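Local structure of uncharacterized conserved protein (Methanopyrus kandleri AV19, 2QYA) at residues 17-22 with 70-75. The protein is of unknown function, a conserved archaeal protein of the DUF424 family that assembles as a pair of identical subunits. The protein carries 2 engineered substitutions. Residues are numbered along the deposited sequence; the frame is centred on the assembly and turned at random.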
ATOM      1  N   VAL A  17      -0.601  -2.984  -4.408  1.00 38.06           N
ATOM      2  CA  VAL A  17      -0.056  -2.026  -5.390  1.00 36.71           C
ATOM      3  C   VAL A  17      -0.616  -0.681  -4.983  1.00 36.47           C
ATOM      4  O   VAL A  17      -1.839  -0.509  -4.859  1.00 35.36           O
ATOM      5  CB  VAL A  17      -0.455  -2.353  -6.849  1.00 36.91           C
ATOM      6  CG1 VAL A  17      -0.051  -1.226  -7.807  1.00 36.80           C
ATOM      7  CG2 VAL A  17       0.157  -3.638  -7.306  1.00 36.65           C
ATOM      8  N   VAL A  18       0.288   0.246  -4.720  1.00 35.28           N
ATOM      9  CA  VAL A  18      -0.065   1.604  -4.436  1.00 35.35           C
ATOM     10  C   VAL A  18       0.147   2.479  -5.673  1.00 36.11           C
ATOM     11  O   VAL A  18       1.264   2.544  -6.247  1.00 36.05           O
ATOM     12  CB  VAL A  18       0.714   2.192  -3.225  1.00 35.46           C
ATOM     13  CG1 VAL A  18       0.043   3.489  -2.745  1.00 34.84           C
ATOM     14  CG2 VAL A  18       0.718   1.210  -2.038  1.00 36.03           C
ATOM     15  N   LEU A  19      -0.933   3.147  -6.078  1.00 35.93           N
ATOM     16  CA  LEU A  19      -0.886   4.163  -7.102  1.00 35.23           C
ATOM     17  C   LEU A  19      -1.087   5.479  -6.388  1.00 35.46           C
ATOM     18  O   LEU A  19      -2.168   5.738  -5.832  1.00 34.90           O
ATOM     19  CB  LEU A  19      -1.963   3.940  -8.163  1.00 35.88           C
ATOM     20  CG  LEU A  19      -2.305   2.522  -8.656  1.00 37.44           C
ATOM     21  CD1 LEU A  19      -3.426   2.521  -9.695  1.00 36.20           C
ATOM     22  CD2 LEU A  19      -1.118   1.827  -9.210  1.00 38.51           C
ATOM     23  N   ALA A  20      -0.019   6.278  -6.329  1.00 34.73           N
ATOM     24  CA  ALA A  20      -0.072   7.592  -5.708  1.00 35.40           C
ATOM     25  C   ALA A  20       0.032   8.714  -6.758  1.00 36.00           C
ATOM     26  O   ALA A  20       0.891   8.689  -7.638  1.00 35.16           O
ATOM     27  CB  ALA A  20       1.010   7.750  -4.638  1.00 34.27           C
ATOM     28  N   LEU A  21      -0.839   9.699  -6.636  1.00 36.92           N
ATOM     29  CA  LEU A  21      -0.907  10.791  -7.594  1.00 38.08           C
ATOM     30  C   LEU A  21      -0.764  12.042  -6.788  1.00 38.56           C
ATOM     31  O   LEU A  21      -1.363  12.152  -5.718  1.00 39.08           O
ATOM     32  CB  LEU A  21      -2.252  10.801  -8.316  1.00 37.72           C
ATOM     33  CG  LEU A  21      -2.538   9.698  -9.317  1.00 39.17           C
ATOM     34  CD1 LEU A  21      -4.002   9.317  -9.237  1.00 43.80           C
ATOM     35  CD2 LEU A  21      -2.211  10.178 -10.712  1.00 41.16           C
ATOM     36  N   CYS A  22       0.030  12.981  -7.278  1.00 38.92           N
ATOM     37  CA  CYS A  22       0.180  14.256  -6.589  1.00 39.77           C
ATOM     38  C   CYS A  22       0.329  15.358  -7.624  1.00 40.80           C
ATOM     39  O   CYS A  22       1.057  15.173  -8.613  1.00 40.53           O
ATOM     40  CB  CYS A  22       1.420  14.207  -5.698  1.00 39.25           C
ATOM     41  SG  CYS A  22       1.686  15.560  -4.564  1.00 40.48           S
ATOM     42  N   LYS A  70      -3.959  -8.448  -6.745  1.00 36.73           N
ATOM     43  CA  LYS A  70      -3.471  -7.630  -5.669  1.00 36.24           C
ATOM     44  C   LYS A  70      -4.566  -6.690  -5.255  1.00 36.37           C
ATOM     45  O   LYS A  70      -5.488  -6.417  -6.033  1.00 36.54           O
ATOM     46  CB  LYS A  70      -2.239  -6.806  -6.137  1.00 35.90           C
ATOM     47  CG  LYS A  70      -1.047  -7.614  -6.634  1.00 33.13           C
ATOM     48  CD  LYS A  70      -0.276  -8.244  -5.491  1.00 32.93           C
ATOM     49  CE  LYS A  70       0.715  -9.292  -6.035  1.00 35.02           C
ATOM     50  NZ  LYS A  70       1.608  -9.860  -4.959  1.00 38.19           N
ATOM     51  N   THR A  71      -4.463  -6.184  -4.034  1.00 37.25           N
ATOM     52  CA  THR A  71      -5.213  -5.001  -3.629  1.00 37.79           C
ATOM     53  C   THR A  71      -4.540  -3.752  -4.220  1.00 38.27           C
ATOM     54  O   THR A  71      -3.315  -3.593  -4.105  1.00 38.46           O
ATOM     55  CB  THR A  71      -5.314  -4.904  -2.108  1.00 37.76           C
ATOM     56  OG1 THR A  71      -6.077  -6.024  -1.650  1.00 41.24           O
ATOM     57  CG2 THR A  71      -6.024  -3.607  -1.670  1.00 36.98           C
ATOM     58  N   VAL A  72      -5.344  -2.878  -4.834  1.00 37.65           N
ATOM     59  CA  VAL A  72      -4.854  -1.618  -5.392  1.00 37.20           C
ATOM     60  C   VAL A  72      -5.322  -0.501  -4.466  1.00 37.45           C
ATOM     61  O   VAL A  72      -6.535  -0.304  -4.277  1.00 36.95           O
ATOM     62  CB  VAL A  72      -5.336  -1.392  -6.855  1.00 37.73           C
ATOM     63  CG1 VAL A  72      -4.957   0.013  -7.373  1.00 36.73           C
ATOM     64  CG2 VAL A  72      -4.789  -2.477  -7.790  1.00 36.38           C
ATOM     65  N   ALA A  73      -4.363   0.173  -3.825  1.00 36.57           N
ATOM     66  CA  ALA A  73      -4.650   1.323  -2.973  1.00 36.31           C
ATOM     67  C   ALA A  73      -4.293   2.552  -3.759  1.00 37.34           C
ATOM     68  O   ALA A  73      -3.170   2.635  -4.300  1.00 38.08           O
ATOM     69  CB  ALA A  73      -3.832   1.247  -1.681  1.00 36.19           C
ATOM     70  N   ILE A  74      -5.243   3.477  -3.878  1.00 37.42           N
ATOM     71  CA  ILE A  74      -5.032   4.755  -4.569  1.00 37.15           C
ATOM     72  C   ILE A  74      -5.097   5.900  -3.573  1.00 37.25           C
ATOM     73  O   ILE A  74      -5.992   5.968  -2.722  1.00 36.16           O
ATOM     74  CB  ILE A  74      -6.077   4.992  -5.693  1.00 38.32           C
ATOM     75  CG1 ILE A  74      -6.027   3.835  -6.701  1.00 38.81           C
ATOM     76  CG2 ILE A  74      -5.893   6.401  -6.373  1.00 36.47           C
ATOM     77  CD1 ILE A  74      -7.283   3.619  -7.470  1.00 42.89           C
ATOM     78  N   ASN A  75      -4.103   6.773  -3.671  1.00 36.46           N
ATOM     79  CA  ASN A  75      -4.016   7.979  -2.894  1.00 37.28           C
ATOM     80  C   ASN A  75      -3.762   9.102  -3.902  1.00 36.91           C
ATOM     81  O   ASN A  75      -2.791   9.038  -4.655  1.00 34.62           O
ATOM     82  CB  ASN A  75      -2.838   7.929  -1.918  1.00 38.61           C
ATOM     83  CG  ASN A  75      -2.468   6.508  -1.501  1.00 43.02           C
ATOM     84  OD1 ASN A  75      -1.318   6.092  -1.681  1.00 46.22           O
ATOM     85  ND2 ASN A  75      -3.439   5.749  -0.948  1.00 42.59           N
TER
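Leu19 pushes its CD1 methyl into the hollow between Val72 and Ile74, 3.7 Å from Val72 CG1 and 4.2 Å from Ile74 CG1. With chi1 at -39° and chi2 extended at 179°, the leucine branch leans across to the neighbouring strand, where its bump sits between the two beta-branched residues. On the same face Val17 meets Lys70, the residue just before strand 71-77: Val17 CG2 lies 4.1 Å from Lys70 CB, the two side chains crossing at about a right angle. Lys70, bent at chi2, takes its ammonium to Gly14 O, while Phe44 of the second subunit makes a cation-pi contact with it. Helix 52-66 covers this apolar face, Tyr66 resting on Val17 and Val72, Ala62 on Leu19 and Ile59 on Leu21.

On the reverse face lie Val18, Ala20, Ala73 and Asn75. The amide end of Asn75 comes close to Val18, its first torsion off a staggered position and its OD1 a tight 3.1 Å from Val18 CG1 and 4.1 Å from Ala20 CB. OD1 has a weak hydrogen bond with Thr16 OG1 of the second subunit, whose Val18 packs on Val18 here, so Val18 and Asn75 lie at the dimer interface.

Between the two layers of side chains, five backbone hydrogen bonds join the strands, from Val17 N to Thr71 O (2.8 Å) through to Leu21 N to Asn75 O (2.9 Å). Val17 and Leu19 each use both N and O, whereas Val18 and Ala20 bond to strand 6-13. The strand axes run 4.7 Å apart at 18°, in parallel. Strand 48-50, helix 52-66 and strand 71-77 form a beta-alpha-beta crossover that passes over the hairpin 6-13/16-23, so that 71-77 pairs in parallel with 16-23 in a mixed beta sheet covered on the Val17, Leu19 and Val72 face by helix 52-66.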